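Side-chain contacts in serine protease pet (Escherichia coli, PDB 4OM9), which is a secreted serine protease and enterotoxin of enteroaggregative strains that probably cleaves host proteins such as alpha-fodrin: residues A[412-415]-A[419-422]; A[423-428]-A[627-632]; A[452-455]-A[460-463]; A[85-90]-A[396-401]. All coordinates share one frame; numbering follows the deposited sequence.

Contact 1 (A[412-415]-A[419-422]); sequences NALG and YAGI
One carbonyl oxygen, that of Ala420, receives the backbone N-H of Gly415 and has the CB of Leu414 packed against it. Gly415 N donates a hydrogen bond to Ala420 O at 3.0 Å, bent to 151° at the hydrogen and arriving from well above the carbonyl plane, while Leu414 CB lies 3.5 Å from the same oxygen. The leucine then spreads its branches. CD1 lies 4.1 Å from Ala420 CB, and CD2 reaches Ile422, meeting CB and the CG2 branch about equally. A first torsion of -87° sets CG beside the backbone N of Leu414 and sends the branches toward Ala420 and Ile422. Two glycines let the main chains come close, with the CA atoms of Gly415 and Gly421 4.4 Å apart; Ala420 and Gly421 both have positive phi and coil the chain back before strand 422-424 begins. The fold is a right-handed beta-helix, and this loop carries the chain from strand 404-408 to that strand. Rungs on both sides supply the next shell: Leu388 and Ile397 pack on Leu414, and Phe440 on Ala420 and Ile422. Farther out, in the preceding turn of the beta-helix, Lys392 and Thr393 form backbone bonds with Asn412 and Ala413, and Gln391 OE1 is hydrogen-bonded to Asn412 ND2.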
loop_
_atom_site.group_PDB
_atom_site.type_symbol
_atom_site.label_atom_id
_atom_site.label_comp_id
_atom_site.label_asym_id
_atom_site.label_seq_id
_atom_site.Cartn_x
_atom_site.Cartn_y
_atom_site.Cartn_z
ATOM N N ASN A 412 17.530 13.131 -22.745
ATOM C CA ASN A 412 17.872 11.742 -23.027
ATOM C C ASN A 412 19.089 11.259 -22.221
ATOM O O ASN A 412 19.978 10.586 -22.743
ATOM C CB ASN A 412 18.131 11.573 -24.522
ATOM C CG ASN A 412 17.770 10.184 -25.024
ATOM O OD1 ASN A 412 16.772 9.596 -24.600
ATOM N ND2 ASN A 412 18.581 9.655 -25.929
ATOM N N ALA A 413 19.119 11.630 -20.949
ATOM C CA ALA A 413 20.231 11.287 -20.059
ATOM C C ALA A 413 20.277 9.820 -19.650
ATOM O O ALA A 413 21.331 9.340 -19.298
ATOM C CB ALA A 413 20.187 12.148 -18.815
ATOM N N LEU A 414 19.149 9.114 -19.675
ATOM C CA LEU A 414 19.138 7.703 -19.291
ATOM C C LEU A 414 19.579 6.849 -20.463
ATOM O O LEU A 414 19.943 7.382 -21.516
ATOM C CB LEU A 414 17.755 7.272 -18.772
ATOM C CG LEU A 414 17.533 7.516 -17.275
ATOM C CD1 LEU A 414 16.073 7.200 -16.817
ATOM C CD2 LEU A 414 18.559 6.774 -16.372
ATOM N N GLY A 415 19.567 5.532 -20.273
ATOM C CA GLY A 415 20.143 4.596 -21.221
ATOM C C GLY A 415 19.170 3.940 -22.178
ATOM O O GLY A 415 18.017 4.345 -22.290
ATOM N N TYR A 419 14.415 -0.968 -19.986
ATOM C CA TYR A 419 14.457 -0.383 -18.655
ATOM C C TYR A 419 15.155 0.970 -18.588
ATOM O O TYR A 419 15.393 1.473 -17.497
ATOM C CB TYR A 419 15.114 -1.364 -17.666
ATOM C CG TYR A 419 14.602 -2.785 -17.804
ATOM C CD1 TYR A 419 13.348 -3.151 -17.322
ATOM C CD2 TYR A 419 15.351 -3.743 -18.454
ATOM C CE1 TYR A 419 12.874 -4.451 -17.467
ATOM C CE2 TYR A 419 14.890 -5.036 -18.603
ATOM C CZ TYR A 419 13.657 -5.387 -18.118
ATOM O OH TYR A 419 13.228 -6.690 -18.268
ATOM N N ALA A 420 15.464 1.569 -19.741
ATOM C CA ALA A 420 16.162 2.861 -19.787
ATOM C C ALA A 420 17.473 2.789 -19.006
ATOM O O ALA A 420 17.952 3.790 -18.455
ATOM C CB ALA A 420 15.278 3.974 -19.248
ATOM N N GLY A 421 18.035 1.585 -18.948
ATOM C CA GLY A 421 19.340 1.364 -18.362
ATOM C C GLY A 421 19.506 1.751 -16.903
ATOM O O GLY A 421 20.594 2.157 -16.507
ATOM N N ILE A 422 18.446 1.627 -16.105
ATOM C CA ILE A 422 18.578 1.839 -14.674
ATOM C C ILE A 422 17.843 0.738 -13.886
ATOM O O ILE A 422 16.791 0.210 -14.286
ATOM C CB ILE A 422 18.103 3.266 -14.278
ATOM C CG1 ILE A 422 18.350 3.527 -12.784
ATOM C CG2 ILE A 422 16.652 3.523 -14.704
ATOM C CD1 ILE A 422 18.363 4.991 -12.393
#

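Contact 2 (A[423-428]-A[627-632]); sequences FFTENG and KNITGA
Ile629 is the one residue of 627-632 that packs against 423-428, and it uses its whole side chain. Its tightest meeting is with Thr425, whose CG2 methyl presses on Ile629 CB at 3.4 Å, closer than ordinary van der Waals contact, the two side chains crossing nearly at right angles. The first torsion of Thr425, 12°, nearly eclipses OG1 with the backbone N, which may reflect local strain or the limits of the model. Thr425 OG1 also has a weak hydrogen bond to Val399 O. Ile629 CG1 rests 3.5 Å from the Phe424 carbonyl oxygen, and its CD1 methyl runs on to Phe423, 4.0 Å from CB and near the plane of the ring at its edge. Both isoleucine torsions stand at -53°, which folds CD1 toward Phe423. No hydrogen bond crosses between the segments, so apolar packing carries the contact. Its other side is looser: Thr630 directs its CB away, Gly631 and Ala632 are exposed, and so is Glu426, in the type II turn of 425-428, which Gly428 N closes on Thr425 O at 2.8 Å. The short, weakly bonded strand at about 629-630 pairs antiparallel with 635-636, where Phe636 also packs on Ile629. A short hairpin from a much later part of the chain thus lies on the outside of an earlier rung, an excursion of the kind that decorates the right-handed beta-helices of autotransporter passengers.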
loop_
_atom_site.group_PDB
_atom_site.type_symbol
_atom_site.label_atom_id
_atom_site.label_comp_id
_atom_site.label_asym_id
_atom_site.label_seq_id
_atom_site.Cartn_x
_atom_site.Cartn_y
_atom_site.Cartn_z
ATOM N N PHE A 423 18.458 0.348 -12.784
ATOM C CA PHE A 423 18.078 -0.854 -12.064
ATOM C C PHE A 423 18.220 -0.534 -10.599
ATOM O O PHE A 423 19.200 0.089 -10.193
ATOM C CB PHE A 423 18.951 -2.053 -12.470
ATOM C CG PHE A 423 18.953 -2.319 -13.954
ATOM C CD1 PHE A 423 19.784 -1.593 -14.809
ATOM C CD2 PHE A 423 18.105 -3.279 -14.502
ATOM C CE1 PHE A 423 19.759 -1.813 -16.184
ATOM C CE2 PHE A 423 18.077 -3.505 -15.875
ATOM C CZ PHE A 423 18.904 -2.775 -16.713
ATOM N N PHE A 424 17.219 -0.933 -9.819
ATOM C CA PHE A 424 17.162 -0.624 -8.409
ATOM C C PHE A 424 17.069 -1.924 -7.645
ATOM O O PHE A 424 16.036 -2.574 -7.735
ATOM C CB PHE A 424 15.944 0.232 -8.070
ATOM C CG PHE A 424 15.709 1.413 -8.992
ATOM C CD1 PHE A 424 15.124 1.242 -10.234
ATOM C CD2 PHE A 424 15.998 2.702 -8.572
ATOM C CE1 PHE A 424 14.902 2.332 -11.072
ATOM C CE2 PHE A 424 15.755 3.802 -9.398
ATOM C CZ PHE A 424 15.223 3.619 -10.650
ATOM N N THR A 425 18.130 -2.330 -6.926
ATOM C CA THR A 425 18.016 -3.505 -6.064
ATOM C C THR A 425 17.360 -3.168 -4.757
ATOM O O THR A 425 16.749 -2.121 -4.605
ATOM C CB THR A 425 19.350 -4.146 -5.650
ATOM O OG1 THR A 425 20.443 -3.294 -5.979
ATOM C CG2 THR A 425 19.523 -5.533 -6.220
ATOM N N GLU A 426 17.594 -4.070 -3.805
ATOM C CA GLU A 426 17.051 -4.031 -2.462
ATOM C C GLU A 426 17.195 -2.636 -1.876
ATOM O O GLU A 426 18.288 -2.060 -1.900
ATOM C CB GLU A 426 17.764 -5.078 -1.581
ATOM C CG GLU A 426 17.047 -5.439 -0.271
ATOM C CD GLU A 426 17.819 -6.476 0.563
ATOM O OE1 GLU A 426 17.309 -7.602 0.732
ATOM O OE2 GLU A 426 18.937 -6.164 1.046
ATOM N N ASN A 427 16.070 -2.099 -1.407
ATOM C CA ASN A 427 15.963 -0.783 -0.763
ATOM C C ASN A 427 16.042 0.379 -1.744
ATOM O O ASN A 427 15.707 1.515 -1.395
ATOM C CB ASN A 427 17.014 -0.626 0.337
ATOM C CG ASN A 427 16.762 -1.567 1.524
ATOM O OD1 ASN A 427 15.615 -1.848 1.880
ATOM N ND2 ASN A 427 17.835 -2.060 2.126
ATOM N N GLY A 428 16.480 0.091 -2.963
ATOM C CA GLY A 428 16.461 1.049 -4.051
ATOM C C GLY A 428 17.074 2.415 -3.812
ATOM O O GLY A 428 18.162 2.538 -3.236
ATOM N N LYS A 627 13.702 -9.643 -5.136
ATOM C CA LYS A 627 14.967 -10.139 -5.692
ATOM C C LYS A 627 14.954 -10.108 -7.230
ATOM O O LYS A 627 15.302 -11.090 -7.896
ATOM C CB LYS A 627 15.260 -11.560 -5.168
ATOM C CG LYS A 627 14.136 -12.557 -5.331
ATOM C CD LYS A 627 14.194 -13.625 -4.241
ATOM C CE LYS A 627 14.799 -14.925 -4.746
ATOM N NZ LYS A 627 14.922 -15.934 -3.633
ATOM N N ASN A 628 14.534 -8.972 -7.785
ATOM C CA ASN A 628 14.367 -8.826 -9.227
ATOM C C ASN A 628 15.663 -8.506 -9.989
ATOM O O ASN A 628 15.741 -8.706 -11.200
ATOM C CB ASN A 628 13.342 -7.727 -9.521
ATOM C CG ASN A 628 11.950 -8.063 -9.005
ATOM O OD1 ASN A 628 11.501 -7.504 -8.009
ATOM N ND2 ASN A 628 11.255 -8.963 -9.699
ATOM N N ILE A 629 16.672 -7.994 -9.290
ATOM C CA ILE A 629 17.914 -7.664 -9.953
ATOM C C ILE A 629 18.903 -8.832 -9.939
ATOM O O ILE A 629 19.147 -9.449 -8.879
ATOM C CB ILE A 629 18.584 -6.439 -9.317
ATOM C CG1 ILE A 629 17.606 -5.255 -9.241
ATOM C CG2 ILE A 629 19.859 -6.070 -10.077
ATOM C CD1 ILE A 629 16.944 -4.883 -10.571
ATOM N N THR A 630 19.477 -9.123 -11.111
ATOM C CA THR A 630 20.378 -10.266 -11.273
ATOM C C THR A 630 21.720 -9.903 -11.885
ATOM O O THR A 630 22.040 -8.725 -12.057
ATOM C CB THR A 630 19.741 -11.343 -12.127
ATOM O OG1 THR A 630 19.284 -10.762 -13.348
ATOM C CG2 THR A 630 18.541 -11.936 -11.400
ATOM N N GLY A 631 22.522 -10.924 -12.179
ATOM C CA GLY A 631 23.845 -10.723 -12.753
ATOM C C GLY A 631 24.746 -9.760 -12.002
ATOM O O GLY A 631 24.948 -9.869 -10.799
ATOM N N ALA A 632 25.291 -8.803 -12.732
ATOM C CA ALA A 632 26.115 -7.752 -12.175
ATOM C C ALA A 632 25.268 -6.597 -11.683
ATOM O O ALA A 632 25.801 -5.571 -11.278
ATOM C CB ALA A 632 27.089 -7.261 -13.219
#

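Contact 3 (A[452-455]-A[460-463]); sequences ITNS and ESVL
Glu460 touches Asn454 by its backbone, with Glu460 CA 3.9 Å from Asn454 ND2; its own CB points away, and its carboxylate OE2 is hydrogen-bonded to Asn505 ND2. At Ser461 the contact becomes close. The OG atom lies beside the asparagine amide, 3.3 Å from Asn454 CG, yet this is packing and no hydrogen bond: the angle from Asn454 ND2 to Ser461 OG is poor, and ND2 and Ser461 N are both donors. Ser461 OG bonds instead to His436 O. The asparagine reaches the serine because CG stands anti to the backbone N, at 171°, which extends the amide toward 460-463. Past Val462, Leu463 turns back toward 452-455, and its CD2 methyl meets Ile452 CG2 at 4.0 Å, the two side chains crossing near a right angle. The segments run in nearly opposite directions, 162° apart, and belong to different faces of the beta-helix, strand 451-453 pairing with 429-432 and 476-477 while 461-465 pairs with 438-440 and 481-486. Their side chains therefore meet in its interior. There the buried amide of Asn454 is fully engaged by the backbone, ND2 giving to Asn480 O and Lys459 O, OD1 receiving Gly435 N and Asn456 N. Four such bonds would fix which end of the amide is which and the rotation of its plane, so that Ser461 and Asn454 can sit side by side without bonding to each other.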
loop_
_atom_site.group_PDB
_atom_site.type_symbol
_atom_site.label_atom_id
_atom_site.label_comp_id
_atom_site.label_asym_id
_atom_site.label_seq_id
_atom_site.Cartn_x
_atom_site.Cartn_y
_atom_site.Cartn_z
ATOM N N ILE A 452 10.204 7.107 -8.050
ATOM C CA ILE A 452 10.446 7.992 -9.179
ATOM C C ILE A 452 9.715 9.257 -8.860
ATOM O O ILE A 452 8.532 9.226 -8.556
ATOM C CB ILE A 452 9.971 7.379 -10.496
ATOM C CG1 ILE A 452 10.823 6.139 -10.812
ATOM C CG2 ILE A 452 10.006 8.415 -11.623
ATOM C CD1 ILE A 452 10.376 5.348 -12.030
ATOM N N THR A 453 10.431 10.368 -8.867
ATOM C CA THR A 453 9.864 11.635 -8.434
ATOM C C THR A 453 10.185 12.766 -9.402
ATOM O O THR A 453 10.811 12.561 -10.442
ATOM C CB THR A 453 10.385 12.028 -7.039
ATOM O OG1 THR A 453 9.592 13.110 -6.535
ATOM C CG2 THR A 453 11.886 12.467 -7.119
ATOM N N ASN A 454 9.750 13.968 -9.057
ATOM C CA ASN A 454 10.197 15.146 -9.771
ATOM C C ASN A 454 10.182 16.361 -8.862
ATOM O O ASN A 454 9.119 16.874 -8.521
ATOM C CB ASN A 454 9.344 15.405 -11.000
ATOM C CG ASN A 454 9.654 16.744 -11.640
ATOM O OD1 ASN A 454 10.800 17.180 -11.638
ATOM N ND2 ASN A 454 8.628 17.423 -12.157
ATOM N N SER A 455 11.378 16.808 -8.481
ATOM C CA SER A 455 11.556 17.868 -7.502
ATOM C C SER A 455 11.369 19.246 -8.116
ATOM O O SER A 455 11.387 20.254 -7.416
ATOM C CB SER A 455 12.955 17.758 -6.859
ATOM O OG SER A 455 14.000 17.879 -7.822
ATOM N N GLU A 460 6.306 20.068 -15.001
ATOM C CA GLU A 460 5.860 18.735 -14.645
ATOM C C GLU A 460 6.541 17.711 -15.532
ATOM O O GLU A 460 6.772 17.972 -16.717
ATOM C CB GLU A 460 4.330 18.639 -14.745
ATOM C CG GLU A 460 3.814 17.350 -15.313
ATOM C CD GLU A 460 2.296 17.328 -15.350
ATOM O OE1 GLU A 460 1.714 17.566 -16.439
ATOM O OE2 GLU A 460 1.686 17.091 -14.286
ATOM N N SER A 461 6.871 16.565 -14.940
ATOM C CA SER A 461 7.518 15.468 -15.638
ATOM C C SER A 461 6.505 14.417 -16.038
ATOM O O SER A 461 5.753 13.913 -15.199
ATOM C CB SER A 461 8.600 14.817 -14.762
ATOM O OG SER A 461 9.795 15.587 -14.691
ATOM N N VAL A 462 6.489 14.064 -17.316
ATOM C CA VAL A 462 5.622 12.978 -17.752
ATOM C C VAL A 462 6.396 11.683 -17.661
ATOM O O VAL A 462 7.434 11.521 -18.308
ATOM C CB VAL A 462 5.112 13.150 -19.184
ATOM C CG1 VAL A 462 4.233 11.959 -19.563
ATOM C CG2 VAL A 462 4.359 14.449 -19.331
ATOM N N LEU A 463 5.895 10.769 -16.837
ATOM C CA LEU A 463 6.461 9.436 -16.748
ATOM C C LEU A 463 5.604 8.453 -17.556
ATOM O O LEU A 463 4.453 8.191 -17.215
ATOM C CB LEU A 463 6.567 9.013 -15.290
ATOM C CG LEU A 463 6.814 7.533 -15.006
ATOM C CD1 LEU A 463 8.174 7.128 -15.539
ATOM C CD2 LEU A 463 6.723 7.262 -13.520
#

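Contact 4 (A[85-90]-A[396-401]); sequences YGSTQY and NIYVAG
Tyr398 OH is held by two groups, the backbone N-H of Ser87 and the carboxylate oxygen OE2 of Glu113. The first bond spans 3.1 Å from Ser87 N to Tyr398 OH and is almost straight, 172° at the hydrogen. CG of the tyrosine stands anti to the backbone N (chi1 164°), which extends the ring out from the strand and delivers the hydroxyl to the protease. Ser87 also covers part of the ring, its CB and OG each 3.7 Å from Tyr398 CE2 in an oblique approach. On the other carbon beside the hydroxyl-bearing one, Tyr398 CE1, Thr88 OG1 comes to 4.1 Å, also obliquely, while Gly86 CA lies 3.8 Å from the hydroxyl. The receiving element is a two-residue beta-hairpin with a type II' turn, Gly86 leading its corner; the pair of bonds Tyr85 N to Thr88 O and Thr88 N to Tyr85 O, the latter 2.9 Å, closes it between strands 82-85 and 88-97 of the protease domain's antiparallel sheet, in a family of the chymotrypsin-like PA clan. Tyr398, by contrast, projects from strand 397-399 of the beta-helix, so the bond joins the protease to the stalk. Glu113 organises the polar cluster, OE2 also binding Thr88 OG1 and OE1 binding Tyr90 OH. Lys380 completes it with a bond to Thr88 OG1 and a cation-pi contact to the Tyr398 ring, and its positive charge probably offsets part of the carboxylate's negative charge.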
loop_
_atom_site.group_PDB
_atom_site.type_symbol
_atom_site.label_atom_id
_atom_site.label_comp_id
_atom_site.label_asym_id
_atom_site.label_seq_id
_atom_site.Cartn_x
_atom_site.Cartn_y
_atom_site.Cartn_z
ATOM N N TYR A 85 27.728 -8.464 -1.761
ATOM C CA TYR A 85 26.604 -7.677 -1.294
ATOM C C TYR A 85 25.774 -7.321 -2.526
ATOM O O TYR A 85 26.324 -6.801 -3.518
ATOM C CB TYR A 85 27.049 -6.417 -0.561
ATOM C CG TYR A 85 28.050 -6.615 0.563
ATOM C CD1 TYR A 85 29.412 -6.719 0.299
ATOM C CD2 TYR A 85 27.641 -6.658 1.894
ATOM C CE1 TYR A 85 30.334 -6.876 1.325
ATOM C CE2 TYR A 85 28.558 -6.817 2.924
ATOM C CZ TYR A 85 29.907 -6.923 2.629
ATOM O OH TYR A 85 30.835 -7.077 3.648
ATOM N N GLY A 86 24.472 -7.610 -2.469
ATOM C CA GLY A 86 23.609 -7.463 -3.630
ATOM C C GLY A 86 24.184 -8.148 -4.851
ATOM O O GLY A 86 24.550 -9.318 -4.792
ATOM N N SER A 87 24.296 -7.396 -5.948
ATOM C CA SER A 87 24.808 -7.918 -7.211
ATOM C C SER A 87 26.287 -7.678 -7.371
ATOM O O SER A 87 26.785 -7.696 -8.484
ATOM C CB SER A 87 24.110 -7.271 -8.413
ATOM O OG SER A 87 22.722 -7.515 -8.420
ATOM N N THR A 88 26.992 -7.403 -6.283
ATOM C CA THR A 88 28.395 -7.017 -6.415
ATOM C C THR A 88 29.314 -7.911 -5.606
ATOM O O THR A 88 28.999 -8.259 -4.461
ATOM C CB THR A 88 28.605 -5.559 -5.991
ATOM O OG1 THR A 88 27.619 -4.734 -6.636
ATOM C CG2 THR A 88 30.024 -5.094 -6.359
ATOM N N GLN A 89 30.437 -8.283 -6.225
ATOM C CA GLN A 89 31.476 -9.103 -5.612
ATOM C C GLN A 89 32.645 -8.258 -5.130
ATOM O O GLN A 89 33.123 -7.387 -5.835
ATOM C CB GLN A 89 31.990 -10.158 -6.594
ATOM C CG GLN A 89 31.180 -11.442 -6.631
ATOM C CD GLN A 89 29.747 -11.228 -7.076
ATOM O OE1 GLN A 89 28.795 -11.564 -6.355
ATOM N NE2 GLN A 89 29.580 -10.672 -8.273
ATOM N N TYR A 90 33.114 -8.525 -3.924
ATOM C CA TYR A 90 34.222 -7.776 -3.379
ATOM C C TYR A 90 35.304 -8.747 -2.899
ATOM O O TYR A 90 35.019 -9.878 -2.461
ATOM C CB TYR A 90 33.768 -6.877 -2.227
ATOM C CG TYR A 90 32.709 -5.865 -2.591
ATOM C CD1 TYR A 90 31.353 -6.189 -2.528
ATOM C CD2 TYR A 90 33.059 -4.574 -2.980
ATOM C CE1 TYR A 90 30.389 -5.267 -2.850
ATOM C CE2 TYR A 90 32.091 -3.635 -3.308
ATOM C CZ TYR A 90 30.765 -3.983 -3.249
ATOM O OH TYR A 90 29.806 -3.048 -3.576
ATOM N N ASN A 396 24.602 1.777 -18.140
ATOM C CA ASN A 396 23.658 1.185 -17.193
ATOM C C ASN A 396 23.887 1.726 -15.796
ATOM O O ASN A 396 25.036 1.889 -15.387
ATOM C CB ASN A 396 23.797 -0.336 -17.153
ATOM C CG ASN A 396 23.466 -0.977 -18.472
ATOM O OD1 ASN A 396 22.299 -1.098 -18.830
ATOM N ND2 ASN A 396 24.495 -1.388 -19.213
ATOM N N ILE A 397 22.803 1.975 -15.057
ATOM C CA ILE A 397 22.898 2.421 -13.676
ATOM C C ILE A 397 22.283 1.417 -12.685
ATOM O O ILE A 397 21.171 0.907 -12.906
ATOM C CB ILE A 397 22.226 3.782 -13.507
ATOM C CG1 ILE A 397 22.923 4.812 -14.388
ATOM C CG2 ILE A 397 22.237 4.215 -12.037
ATOM C CD1 ILE A 397 22.187 6.111 -14.528
ATOM N N TYR A 398 23.010 1.143 -11.597
ATOM C CA TYR A 398 22.556 0.250 -10.528
ATOM C C TYR A 398 22.436 1.052 -9.249
ATOM O O TYR A 398 23.398 1.667 -8.796
ATOM C CB TYR A 398 23.515 -0.922 -10.389
ATOM C CG TYR A 398 23.495 -1.808 -9.142
ATOM C CD1 TYR A 398 24.284 -1.494 -8.040
ATOM C CD2 TYR A 398 22.798 -3.029 -9.127
ATOM C CE1 TYR A 398 24.341 -2.332 -6.936
ATOM C CE2 TYR A 398 22.828 -3.873 -8.013
ATOM C CZ TYR A 398 23.614 -3.514 -6.920
ATOM O OH TYR A 398 23.712 -4.313 -5.813
ATOM N N VAL A 399 21.218 1.096 -8.715
ATOM C CA VAL A 399 20.909 1.871 -7.526
ATOM C C VAL A 399 20.631 0.912 -6.380
ATOM O O VAL A 399 19.715 0.082 -6.465
ATOM C CB VAL A 399 19.713 2.782 -7.763
ATOM C CG1 VAL A 399 19.514 3.753 -6.604
ATOM C CG2 VAL A 399 19.905 3.528 -9.085
ATOM N N ALA A 400 21.427 1.006 -5.322
ATOM C CA ALA A 400 21.297 0.076 -4.203
ATOM C C ALA A 400 21.264 0.750 -2.830
ATOM O O ALA A 400 21.842 1.823 -2.625
ATOM C CB ALA A 400 22.436 -0.943 -4.244
ATOM N N GLY A 401 20.547 0.122 -1.898
ATOM C CA GLY A 401 20.808 0.335 -0.486
ATOM C C GLY A 401 19.915 1.323 0.216
ATOM O O GLY A 401 19.896 1.384 1.451
#

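Overall arrangement
From the N terminus, contact 4 opens in the protease domain and closes about three hundred residues later on strand 397-399, tying that domain to the beta-helix. Contact 1 follows, closing a loop of only three intervening residues and ending on the first residue of strand 422-424. The rest of that strand opens contact 2, which is completed far along at 627-632; the short loop of contact 3 lies within this span and joins two faces of the helix. No pair of contacts crosses. Contacts 2 and 4 have centres about 7 Å apart and reach neighbouring strands of one sheet, so the protease hairpin and the later hairpin meet the same face of the helix, whereas contact 3, its centre about 22 Å from that of contact 2, sits farther along the stalk.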